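Local structure of protein argonaute (Aquifex aeolicus, 1YVU) at residues L627-Q632 against S657-L662; K313-F318 against K614-K619; P604-N609 against H638-V643; I598-N603 against I673-T678. The protein is a DNA-guided RNA endonuclease that uses short single-stranded DNA guides to bind complementary RNA targets and cleaves them with divalent metal ions, preferably magnesium. All coordinates share one frame; numbering follows the deposited sequence.

How the interactions relate
Following the chain from the N terminus, Lys313-Phe318 in linker L2 opens interaction 2, which closes nearly 300 residues later at Lys614-Lys619. Before that happens, Ile598-Asn603 opens interaction 4 and Pro604-Asn609 opens interaction 3, so both cross interaction 2. Interaction 1 starts at Leu627-Gln632, after interaction 2 has closed. It crosses interaction 3, which closes at His638-Val643, and itself closes at Ser657-Leu662. Ile673-Thr678 closes interaction 4 last, with interactions 1 and 3 nested inside its loop. Together they tie linker L2 to the PIWI box, and within the PIWI domain they join the strands to helix 652-661 and to the loop before helix 682-690.

Interaction 1: L627-Q632 against S657-L662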
# COMPACT_ATOMS: atom_id res chain seq x y z
N LEU A 627 -11.82 -3.11 7.92
CA LEU A 627 -11.98 -4.53 8.15
C LEU A 627 -10.75 -5.31 8.55
O LEU A 627 -9.68 -5.16 7.94
CB LEU A 627 -12.54 -5.13 6.84
CG LEU A 627 -12.97 -6.58 6.80
CD1 LEU A 627 -14.13 -6.73 7.77
CD2 LEU A 627 -13.34 -7.03 5.37
N ALA A 628 -10.93 -6.24 9.48
CA ALA A 628 -9.86 -7.10 9.91
C ALA A 628 -9.96 -8.38 9.06
O ALA A 628 -10.90 -9.18 9.23
CB ALA A 628 -10.02 -7.41 11.34
N THR A 629 -8.99 -8.55 8.15
CA THR A 629 -8.93 -9.69 7.24
C THR A 629 -8.21 -10.94 7.69
O THR A 629 -8.27 -11.97 7.00
CB THR A 629 -8.27 -9.31 5.96
OG1 THR A 629 -7.14 -8.45 6.25
CG2 THR A 629 -9.25 -8.63 5.06
N TYR A 630 -7.46 -10.82 8.79
CA TYR A 630 -6.67 -11.93 9.34
C TYR A 630 -6.50 -11.75 10.85
O TYR A 630 -6.53 -10.62 11.34
CB TYR A 630 -5.29 -12.03 8.63
CG TYR A 630 -4.28 -10.92 8.91
CD1 TYR A 630 -3.07 -11.20 9.57
CD2 TYR A 630 -4.49 -9.60 8.45
CE1 TYR A 630 -2.08 -10.20 9.77
CE2 TYR A 630 -3.51 -8.58 8.65
CZ TYR A 630 -2.30 -8.89 9.31
OH TYR A 630 -1.30 -7.94 9.46
N ASN A 631 -6.29 -12.87 11.56
CA ASN A 631 -6.10 -12.90 13.02
C ASN A 631 -4.71 -12.38 13.43
O ASN A 631 -3.75 -12.52 12.66
CB ASN A 631 -6.26 -14.33 13.53
CG ASN A 631 -7.49 -15.04 12.96
OD1 ASN A 631 -8.61 -14.64 13.20
ND2 ASN A 631 -7.26 -16.11 12.21
N GLN A 632 -4.60 -11.80 14.63
CA GLN A 632 -3.32 -11.26 15.14
C GLN A 632 -2.37 -12.39 15.49
O GLN A 632 -2.58 -13.08 16.50
CB GLN A 632 -3.51 -10.41 16.40
CG GLN A 632 -4.32 -9.13 16.26
CD GLN A 632 -4.31 -8.30 17.55
OE1 GLN A 632 -4.89 -8.69 18.57
NE2 GLN A 632 -3.65 -7.14 17.50
N SER A 657 -17.72 -9.98 3.34
CA SER A 657 -17.74 -11.42 3.64
C SER A 657 -17.07 -12.22 2.51
O SER A 657 -16.33 -13.17 2.76
CB SER A 657 -19.19 -11.88 3.87
OG SER A 657 -19.37 -13.27 3.63
N GLN A 658 -17.29 -11.78 1.27
CA GLN A 658 -16.71 -12.43 0.09
C GLN A 658 -15.20 -12.19 0.02
O GLN A 658 -14.46 -12.99 -0.52
CB GLN A 658 -17.34 -11.86 -1.17
CG GLN A 658 -18.84 -11.86 -1.17
CD GLN A 658 -19.45 -11.18 -2.37
OE1 GLN A 658 -18.94 -10.18 -2.89
NE2 GLN A 658 -20.57 -11.72 -2.82
N ILE A 659 -14.75 -11.06 0.56
CA ILE A 659 -13.35 -10.69 0.60
C ILE A 659 -12.67 -11.61 1.58
O ILE A 659 -11.64 -12.21 1.26
CB ILE A 659 -13.23 -9.22 1.02
CG1 ILE A 659 -13.14 -8.39 -0.23
CG2 ILE A 659 -12.07 -8.95 2.05
CD1 ILE A 659 -13.43 -7.00 0.03
N LEU A 660 -13.31 -11.74 2.74
CA LEU A 660 -12.88 -12.59 3.85
C LEU A 660 -12.82 -14.04 3.45
O LEU A 660 -11.88 -14.74 3.82
CB LEU A 660 -13.84 -12.45 5.00
CG LEU A 660 -13.65 -11.26 5.89
CD1 LEU A 660 -14.78 -11.17 6.87
CD2 LEU A 660 -12.34 -11.43 6.61
N SER A 661 -13.78 -14.48 2.63
CA SER A 661 -13.80 -15.87 2.17
C SER A 661 -12.68 -16.12 1.18
O SER A 661 -12.02 -17.14 1.26
CB SER A 661 -15.15 -16.23 1.58
OG SER A 661 -16.15 -16.24 2.60
N LEU A 662 -12.39 -15.13 0.34
CA LEU A 662 -11.36 -15.23 -0.69
C LEU A 662 -9.95 -15.17 -0.17
O LEU A 662 -9.03 -15.38 -0.94
CB LEU A 662 -11.53 -14.12 -1.75
CG LEU A 662 -12.69 -14.24 -2.75
CD1 LEU A 662 -12.83 -12.97 -3.55
CD2 LEU A 662 -12.54 -15.42 -3.67
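The carbonyl oxygen of Ala628 accepts the backbone N-H of Gly615, and Leu660 lays its CD2 methyl 3.7 Å from that same oxygen. The methyl also reaches Thr629, with CD2 of Leu660 3.9 Å from CA of Thr629, so this leucine lies over the backbone just past the end of strand 624-627. Its chi1 of -81° keeps CG beside the backbone N, and with CD1 extended, CD2 is the branch turned to the loop. One helical position earlier, Ile659 offers CG2 to two partners: CD2 of Leu627 at 4.0 Å and CG2 of Thr629 at 4.1 Å. Both side chains meet the isoleucine at a slant. These contacts seat helix 652-661 against the strands of the RNase H fold of the PIWI domain, and Ile659 continues inward to Val643 of strand 641-645 and His569 of strand 565-570. Leu627 reaches the helix because its CG stands anti to the backbone N (chi1 -173°), while CD2 also comes within 4.3 Å of CG of Leu660. Although Thr629 turns its methyl to the helix, its buried hydroxyl OG1 is satisfied elsewhere, donating to the carbonyl oxygen of Lys674.

Interaction 2: K313-F318 against K614-K619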
# COMPACT_ATOMS: atom_id res chain seq x y z
N LYS A 313 -17.97 -2.47 15.35
CA LYS A 313 -19.34 -2.94 15.42
C LYS A 313 -19.45 -4.42 15.81
O LYS A 313 -20.20 -4.75 16.72
CB LYS A 313 -20.07 -2.65 14.13
CG LYS A 313 -20.34 -1.17 13.91
CD LYS A 313 -21.01 -0.88 12.55
CE LYS A 313 -22.40 -1.51 12.40
NZ LYS A 313 -22.93 -1.28 11.03
N GLY A 314 -18.67 -5.29 15.16
CA GLY A 314 -18.71 -6.71 15.49
C GLY A 314 -17.92 -7.65 14.59
O GLY A 314 -17.00 -7.23 13.89
N LYS A 315 -18.24 -8.94 14.65
CA LYS A 315 -17.58 -9.89 13.79
C LYS A 315 -18.56 -10.21 12.67
O LYS A 315 -19.76 -10.36 12.88
CB LYS A 315 -17.17 -11.17 14.53
CG LYS A 315 -16.19 -11.98 13.70
CD LYS A 315 -16.02 -13.42 14.12
CE LYS A 315 -15.44 -14.20 12.92
NZ LYS A 315 -14.89 -15.56 13.24
N LEU A 316 -18.03 -10.21 11.45
CA LEU A 316 -18.81 -10.51 10.27
C LEU A 316 -18.48 -11.94 9.90
O LEU A 316 -17.34 -12.28 9.63
CB LEU A 316 -18.39 -9.56 9.14
CG LEU A 316 -19.37 -9.22 8.03
CD1 LEU A 316 -20.59 -8.47 8.56
CD2 LEU A 316 -18.66 -8.36 7.05
N ASN A 317 -19.47 -12.82 10.01
CA ASN A 317 -19.24 -14.21 9.64
C ASN A 317 -19.20 -14.27 8.13
O ASN A 317 -19.76 -13.43 7.42
CB ASN A 317 -20.29 -15.17 10.22
CG ASN A 317 -20.11 -15.39 11.72
OD1 ASN A 317 -19.15 -16.03 12.16
ND2 ASN A 317 -21.04 -14.85 12.52
N PHE A 318 -18.39 -15.20 7.67
CA PHE A 318 -18.21 -15.40 6.26
C PHE A 318 -18.23 -16.89 6.01
O PHE A 318 -18.06 -17.67 6.96
CB PHE A 318 -16.90 -14.75 5.82
CG PHE A 318 -15.68 -15.22 6.58
CD1 PHE A 318 -14.88 -16.28 6.09
CD2 PHE A 318 -15.30 -14.60 7.78
CE1 PHE A 318 -13.72 -16.71 6.78
CE2 PHE A 318 -14.14 -15.02 8.47
CZ PHE A 318 -13.36 -16.08 7.96
N LYS A 614 -10.15 -11.63 12.96
CA LYS A 614 -10.61 -11.78 11.57
C LYS A 614 -12.12 -11.69 11.50
O LYS A 614 -12.82 -12.52 12.11
CB LYS A 614 -10.15 -13.11 10.95
CG LYS A 614 -10.62 -13.31 9.52
CD LYS A 614 -9.98 -14.46 8.85
CE LYS A 614 -10.32 -14.46 7.35
NZ LYS A 614 -9.71 -15.54 6.53
N GLY A 615 -12.58 -10.64 10.80
CA GLY A 615 -14.00 -10.35 10.59
C GLY A 615 -14.45 -9.07 11.28
O GLY A 615 -15.56 -8.57 11.06
N TYR A 616 -13.57 -8.53 12.12
CA TYR A 616 -13.87 -7.31 12.85
C TYR A 616 -14.01 -6.10 11.96
O TYR A 616 -13.22 -5.93 11.02
CB TYR A 616 -12.82 -7.08 13.90
CG TYR A 616 -13.06 -7.86 15.16
CD1 TYR A 616 -13.55 -9.21 15.12
CD2 TYR A 616 -12.79 -7.28 16.40
CE1 TYR A 616 -13.76 -9.95 16.32
CE2 TYR A 616 -13.00 -8.00 17.61
CZ TYR A 616 -13.48 -9.33 17.57
OH TYR A 616 -13.70 -9.96 18.79
N PHE A 617 -15.00 -5.25 12.28
CA PHE A 617 -15.29 -4.06 11.48
C PHE A 617 -15.84 -2.79 12.11
O PHE A 617 -16.55 -2.82 13.11
CB PHE A 617 -16.19 -4.45 10.30
CG PHE A 617 -17.64 -4.78 10.67
CD1 PHE A 617 -18.68 -3.94 10.23
CD2 PHE A 617 -17.97 -5.96 11.36
CE1 PHE A 617 -20.04 -4.26 10.47
CE2 PHE A 617 -19.32 -6.31 11.62
CZ PHE A 617 -20.36 -5.45 11.17
N TYR A 618 -15.54 -1.66 11.47
CA TYR A 618 -16.06 -0.35 11.86
C TYR A 618 -16.59 0.12 10.52
O TYR A 618 -15.89 -0.01 9.52
CB TYR A 618 -14.98 0.62 12.40
CG TYR A 618 -15.59 1.92 12.94
CD1 TYR A 618 -16.00 2.01 14.29
CD2 TYR A 618 -15.93 2.99 12.09
CE1 TYR A 618 -16.76 3.11 14.77
CE2 TYR A 618 -16.70 4.10 12.55
CZ TYR A 618 -17.11 4.15 13.90
OH TYR A 618 -17.86 5.22 14.35
N LYS A 619 -17.81 0.66 10.50
CA LYS A 619 -18.38 1.12 9.25
C LYS A 619 -18.43 2.66 9.13
O LYS A 619 -18.73 3.37 10.09
CB LYS A 619 -19.76 0.48 9.03
CG LYS A 619 -20.34 0.61 7.62
CD LYS A 619 -21.66 -0.16 7.49
CE LYS A 619 -22.25 0.05 6.11
NZ LYS A 619 -23.67 0.61 6.05
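Lys313 and Phe617 open a short antiparallel pairing that carries strand 310-315 of linker L2 alongside strand 616-619 of the PIWI box. Three backbone bonds hold it. Lys313 N gives to Phe617 O at 2.7 Å, while Phe617 N gives to Gly314 O over a longer 3.2 Å and is clearly bent (137° at the hydrogen). Farther along, Leu316 N reaches Gly615 O at 3.0 Å with the donor lying well above the carbonyl plane. Between these bonds Lys315 and Tyr616 form a non-hydrogen-bonded pair, and CA of Tyr616 directs its hydrogen at Gly314 O (3.3 Å).

Apolar contact centres on the Phe617 ring. CB of Lys313 makes a CH-pi contact over one face, 4.2 Å from the ring centroid, and Leu316 brings CD1 to 4.0 Å from CE2 of Phe617, the two side chains crossing nearly at right angles. On the side of the pairing where Lys315 and Tyr616 point, CB and CG of the lysine lie by the tyrosine ring.

Among the charged ends, Lys313 NZ forms a salt bridge with Glu149, which probably eases its nearness to Lys619. Lys614, fully extended, crosses Phe318 at about a right angle and puts CE 3.5 Å from CZ of Phe318, while its NZ is hydrogen-bonded to Thr663 OG1.

Interaction 3: P604-N609 against H638-V643; sequences PRFFSN and HQPIKV
Pro640 sets its ring against Pro604, Arg605 and Phe606, where CG approaches Pro604 O (3.4 Å) and CD1 of Phe606 (3.5 Å). CG of Phe606 stands beside the backbone N (chi1 -75°), which puts CD1 and CE1 against the proline. The phenylalanine and proline side chains run past each other in opposite directions, so CB of Pro640 also meets CE1 of Phe606, at 3.7 Å. Beside them CD of Arg605 rests 3.5 Å from the carbonyl oxygen of His638, which lies near the plane of the guanidinium at its edge. No hydrogen bond crosses between the two segments, which meet through van der Waals contact.

What holds the pieces in place comes from farther out. Pro640 O accepts ND2 of Asn603. NE2 of His638, in a rather poorly ordered residue, is hydrogen-bonded to Tyr630 O, and the rings of His638 and Tyr630 meet with their planes about 35° apart. NH1 of Arg605 forms a salt bridge with Asp158 of linker L1.

Strand 606-607 thus sits where the PIWI domain meets the PAZ lobe: Phe607 pairs through its backbone with Leu6 of strand 6-7 in the N-terminal domain and packs on Pro280 and Leu284 of helix 280-299, while Pro640 leads into strand 641-645, flanked by strands 624-627 and 592-599.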
# COMPACT_ATOMS: atom_id res chain seq x y z
N PRO A 604 -7.12 2.85 9.93
CA PRO A 604 -7.26 2.89 11.39
C PRO A 604 -7.07 1.47 11.91
O PRO A 604 -7.66 0.53 11.38
CB PRO A 604 -8.69 3.35 11.58
CG PRO A 604 -8.92 4.23 10.42
CD PRO A 604 -8.33 3.42 9.31
N ARG A 605 -6.18 1.34 12.90
CA ARG A 605 -5.85 0.05 13.49
C ARG A 605 -6.89 -0.43 14.51
O ARG A 605 -7.84 0.29 14.79
CB ARG A 605 -4.43 0.08 14.06
CG ARG A 605 -3.31 0.17 12.98
CD ARG A 605 -1.95 -0.37 13.48
NE ARG A 605 -0.81 0.42 13.02
CZ ARG A 605 -0.42 1.58 13.57
NH1 ARG A 605 -1.08 2.07 14.61
NH2 ARG A 605 0.59 2.26 13.05
N PHE A 606 -6.79 -1.71 14.88
CA PHE A 606 -7.66 -2.34 15.88
C PHE A 606 -6.79 -2.69 17.08
O PHE A 606 -5.73 -3.35 16.94
CB PHE A 606 -8.29 -3.64 15.38
CG PHE A 606 -9.41 -3.45 14.39
CD1 PHE A 606 -9.24 -3.82 13.06
CD2 PHE A 606 -10.68 -3.00 14.79
CE1 PHE A 606 -10.31 -3.76 12.13
CE2 PHE A 606 -11.77 -2.93 13.85
CZ PHE A 606 -11.57 -3.32 12.53
N PHE A 607 -7.22 -2.25 18.26
CA PHE A 607 -6.51 -2.50 19.50
C PHE A 607 -7.45 -3.29 20.39
O PHE A 607 -8.56 -2.84 20.66
CB PHE A 607 -6.10 -1.19 20.19
CG PHE A 607 -5.40 -0.19 19.28
CD1 PHE A 607 -6.08 0.93 18.78
CD2 PHE A 607 -4.05 -0.38 18.92
CE1 PHE A 607 -5.42 1.87 17.91
CE2 PHE A 607 -3.37 0.54 18.05
CZ PHE A 607 -4.05 1.67 17.55
N SER A 608 -7.02 -4.50 20.75
CA SER A 608 -7.74 -5.42 21.63
C SER A 608 -6.87 -6.63 21.85
O SER A 608 -5.94 -6.90 21.07
CB SER A 608 -9.06 -5.86 21.03
OG SER A 608 -8.87 -6.20 19.68
N ASN A 609 -7.23 -7.41 22.87
CA ASN A 609 -6.51 -8.61 23.30
C ASN A 609 -7.12 -9.92 22.82
O ASN A 609 -6.61 -11.01 23.11
CB ASN A 609 -6.40 -8.57 24.81
CG ASN A 609 -5.75 -7.28 25.31
OD1 ASN A 609 -4.53 -7.10 25.20
ND2 ASN A 609 -6.57 -6.34 25.78
N HIS A 638 -0.59 -5.85 12.82
CA HIS A 638 -1.96 -5.88 12.39
C HIS A 638 -2.40 -4.66 11.62
O HIS A 638 -2.65 -3.59 12.17
CB HIS A 638 -2.99 -6.23 13.44
CG HIS A 638 -4.26 -6.74 12.83
ND1 HIS A 638 -5.34 -5.91 12.58
CD2 HIS A 638 -4.54 -7.92 12.22
CE1 HIS A 638 -6.22 -6.56 11.84
NE2 HIS A 638 -5.76 -7.78 11.61
N GLN A 639 -2.54 -4.91 10.32
CA GLN A 639 -2.93 -3.92 9.35
C GLN A 639 -4.34 -4.23 8.82
O GLN A 639 -4.54 -5.19 8.06
CB GLN A 639 -1.95 -3.94 8.18
CG GLN A 639 -0.48 -4.17 8.51
CD GLN A 639 0.41 -3.05 7.99
OE1 GLN A 639 0.23 -1.89 8.38
NE2 GLN A 639 1.34 -3.39 7.10
N PRO A 640 -5.36 -3.44 9.25
CA PRO A 640 -6.73 -3.67 8.77
C PRO A 640 -6.85 -3.02 7.40
O PRO A 640 -6.22 -1.99 7.14
CB PRO A 640 -7.58 -2.90 9.78
CG PRO A 640 -6.70 -2.69 10.92
CD PRO A 640 -5.38 -2.42 10.32
N ILE A 641 -7.64 -3.61 6.51
CA ILE A 641 -7.83 -2.99 5.19
C ILE A 641 -9.10 -2.11 5.16
O ILE A 641 -9.97 -2.22 6.03
CB ILE A 641 -7.83 -4.03 4.03
CG1 ILE A 641 -9.16 -4.80 3.98
CG2 ILE A 641 -6.62 -4.98 4.16
CD1 ILE A 641 -9.40 -5.52 2.70
N LYS A 642 -9.15 -1.19 4.21
CA LYS A 642 -10.32 -0.33 4.07
C LYS A 642 -10.87 -0.67 2.71
O LYS A 642 -10.18 -0.58 1.70
CB LYS A 642 -9.96 1.15 4.18
CG LYS A 642 -11.08 2.12 3.79
CD LYS A 642 -10.69 3.57 4.02
CE LYS A 642 -11.32 4.45 2.96
NZ LYS A 642 -11.32 5.90 3.35
N VAL A 643 -12.10 -1.19 2.75
CA VAL A 643 -12.86 -1.61 1.55
C VAL A 643 -13.85 -0.50 1.27
O VAL A 643 -14.54 -0.06 2.18
CB VAL A 643 -13.68 -2.91 1.83
CG1 VAL A 643 -14.52 -3.27 0.61
CG2 VAL A 643 -12.76 -4.05 2.23

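Interaction 4: I598-N603 against I673-T678; sequences IIKRNN and IKLPAT
Ile598 meets the loop Ile673-Thr678 with two different methyls. CG2, placed anti to the backbone N, comes to 4.0 Å from CD2 of Leu675, the two side chains passing in opposite directions. CD1, at the far end of the extended branch, points at CG of Pro676, 4.1 Å away. The loop thus packs on the end of strand 592-599, where the backbone of Ile598 is paired with Arg570 of strand 565-570.

Ile599 points away from the loop, but its carbonyl oxygen accepts ND2 of Asn603. The donor stands above the carbonyl plane and the bond is fairly straight (149°), which closes the turn that follows the strand.

Lys600 turns its CB to the loop, where NZ of Lys674 lies 3.7 Å from it after running out along a fully extended chain. With chi1 at 43° and a bend at chi2 of -92°, Lys600 then swings its own end away from Lys674, and the two NZ atoms stay 6.9 Å apart. On the way CD of Lys600 passes 4.3 Å from CD1 of Leu675.

Asn602 has a left-handed backbone and bonds outward to Lys160 and His156 of linker L1.

The swing of Lys600 leads toward the metal site: the Lys600 side chain is about 4 Å from that of Asp683, and its NZ forms a long, weak ion pair with Asp571. The bound calcium ion lies about 7 Å from the Lys600 side chain. Asp683 and Asp502 bind that calcium, and Asp571 is probably a third member of the site, in the RNase H fold of the PIWI domain, which holds the catalytic residues.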
# COMPACT_ATOMS: atom_id res chain seq x y z
N ILE A 598 -9.49 -1.46 -2.62
CA ILE A 598 -8.96 -2.18 -1.44
C ILE A 598 -7.70 -1.47 -0.97
O ILE A 598 -6.63 -1.64 -1.53
CB ILE A 598 -8.75 -3.72 -1.69
CG1 ILE A 598 -10.12 -4.41 -1.78
CG2 ILE A 598 -7.96 -4.36 -0.53
CD1 ILE A 598 -10.05 -5.85 -2.14
N ILE A 599 -7.87 -0.66 0.07
CA ILE A 599 -6.79 0.14 0.64
C ILE A 599 -6.12 -0.57 1.81
O ILE A 599 -6.73 -0.70 2.88
CB ILE A 599 -7.31 1.56 1.06
CG1 ILE A 599 -7.61 2.41 -0.17
CG2 ILE A 599 -6.27 2.33 1.92
CD1 ILE A 599 -8.92 2.19 -0.79
N LYS A 600 -4.86 -0.96 1.61
CA LYS A 600 -4.08 -1.66 2.64
C LYS A 600 -3.21 -0.78 3.51
O LYS A 600 -2.97 -1.10 4.68
CB LYS A 600 -3.25 -2.79 2.03
CG LYS A 600 -2.54 -2.52 0.73
CD LYS A 600 -3.38 -2.89 -0.47
CE LYS A 600 -2.69 -2.38 -1.74
NZ LYS A 600 -1.36 -3.03 -2.01
N ARG A 601 -2.81 0.37 2.95
CA ARG A 601 -1.95 1.33 3.65
C ARG A 601 -2.66 2.49 4.39
O ARG A 601 -3.66 3.02 3.92
CB ARG A 601 -0.93 1.90 2.64
CG ARG A 601 0.48 1.30 2.72
CD ARG A 601 1.33 1.62 1.48
NE ARG A 601 0.93 0.81 0.32
CZ ARG A 601 1.50 0.83 -0.89
NH1 ARG A 601 2.52 1.63 -1.16
NH2 ARG A 601 1.05 0.01 -1.84
N ASN A 602 -2.12 2.84 5.57
CA ASN A 602 -2.54 3.94 6.46
C ASN A 602 -3.98 3.99 7.01
O ASN A 602 -4.58 5.07 7.24
CB ASN A 602 -2.11 5.29 5.87
CG ASN A 602 -0.66 5.29 5.39
OD1 ASN A 602 0.22 4.71 6.02
ND2 ASN A 602 -0.43 5.90 4.24
N ASN A 603 -4.48 2.81 7.34
CA ASN A 603 -5.82 2.63 7.85
C ASN A 603 -5.90 2.68 9.38
O ASN A 603 -4.86 2.67 10.05
CB ASN A 603 -6.33 1.27 7.35
CG ASN A 603 -6.46 1.23 5.85
OD1 ASN A 603 -6.97 2.16 5.21
ND2 ASN A 603 -5.98 0.14 5.27
N ILE A 673 -2.57 -14.43 5.42
CA ILE A 673 -2.55 -13.58 4.24
C ILE A 673 -3.66 -12.57 4.41
O ILE A 673 -4.83 -12.90 4.58
CB ILE A 673 -2.66 -14.43 2.96
CG1 ILE A 673 -1.33 -15.18 2.78
CG2 ILE A 673 -3.04 -13.55 1.76
CD1 ILE A 673 -1.11 -15.90 1.50
N LYS A 674 -3.23 -11.32 4.45
CA LYS A 674 -4.03 -10.13 4.66
C LYS A 674 -4.98 -9.83 3.53
O LYS A 674 -6.10 -9.38 3.77
CB LYS A 674 -3.05 -8.97 4.80
CG LYS A 674 -3.60 -7.57 4.96
CD LYS A 674 -2.41 -6.69 5.20
CE LYS A 674 -2.69 -5.26 4.87
NZ LYS A 674 -1.41 -4.46 4.74
N LEU A 675 -4.55 -10.11 2.31
CA LEU A 675 -5.34 -9.79 1.13
C LEU A 675 -6.16 -10.90 0.45
O LEU A 675 -5.77 -12.08 0.49
CB LEU A 675 -4.42 -9.09 0.11
CG LEU A 675 -3.86 -7.69 0.40
CD1 LEU A 675 -3.11 -7.16 -0.82
CD2 LEU A 675 -4.99 -6.72 0.74
N PRO A 676 -7.34 -10.55 -0.15
CA PRO A 676 -8.19 -11.53 -0.84
C PRO A 676 -7.38 -12.02 -2.02
O PRO A 676 -6.60 -11.24 -2.57
CB PRO A 676 -9.32 -10.67 -1.39
CG PRO A 676 -9.37 -9.57 -0.49
CD PRO A 676 -8.01 -9.24 -0.12
N ALA A 677 -7.60 -13.26 -2.43
CA ALA A 677 -6.85 -13.82 -3.56
C ALA A 677 -6.90 -12.99 -4.84
O ALA A 677 -5.92 -12.97 -5.60
CB ALA A 677 -7.29 -15.24 -3.85
N THR A 678 -7.98 -12.22 -4.98
CA THR A 678 -8.18 -11.33 -6.13
C THR A 678 -7.15 -10.19 -6.26
O THR A 678 -6.87 -9.69 -7.38
CB THR A 678 -9.62 -10.75 -6.15
OG1 THR A 678 -9.93 -10.20 -4.86
CG2 THR A 678 -10.60 -11.83 -6.45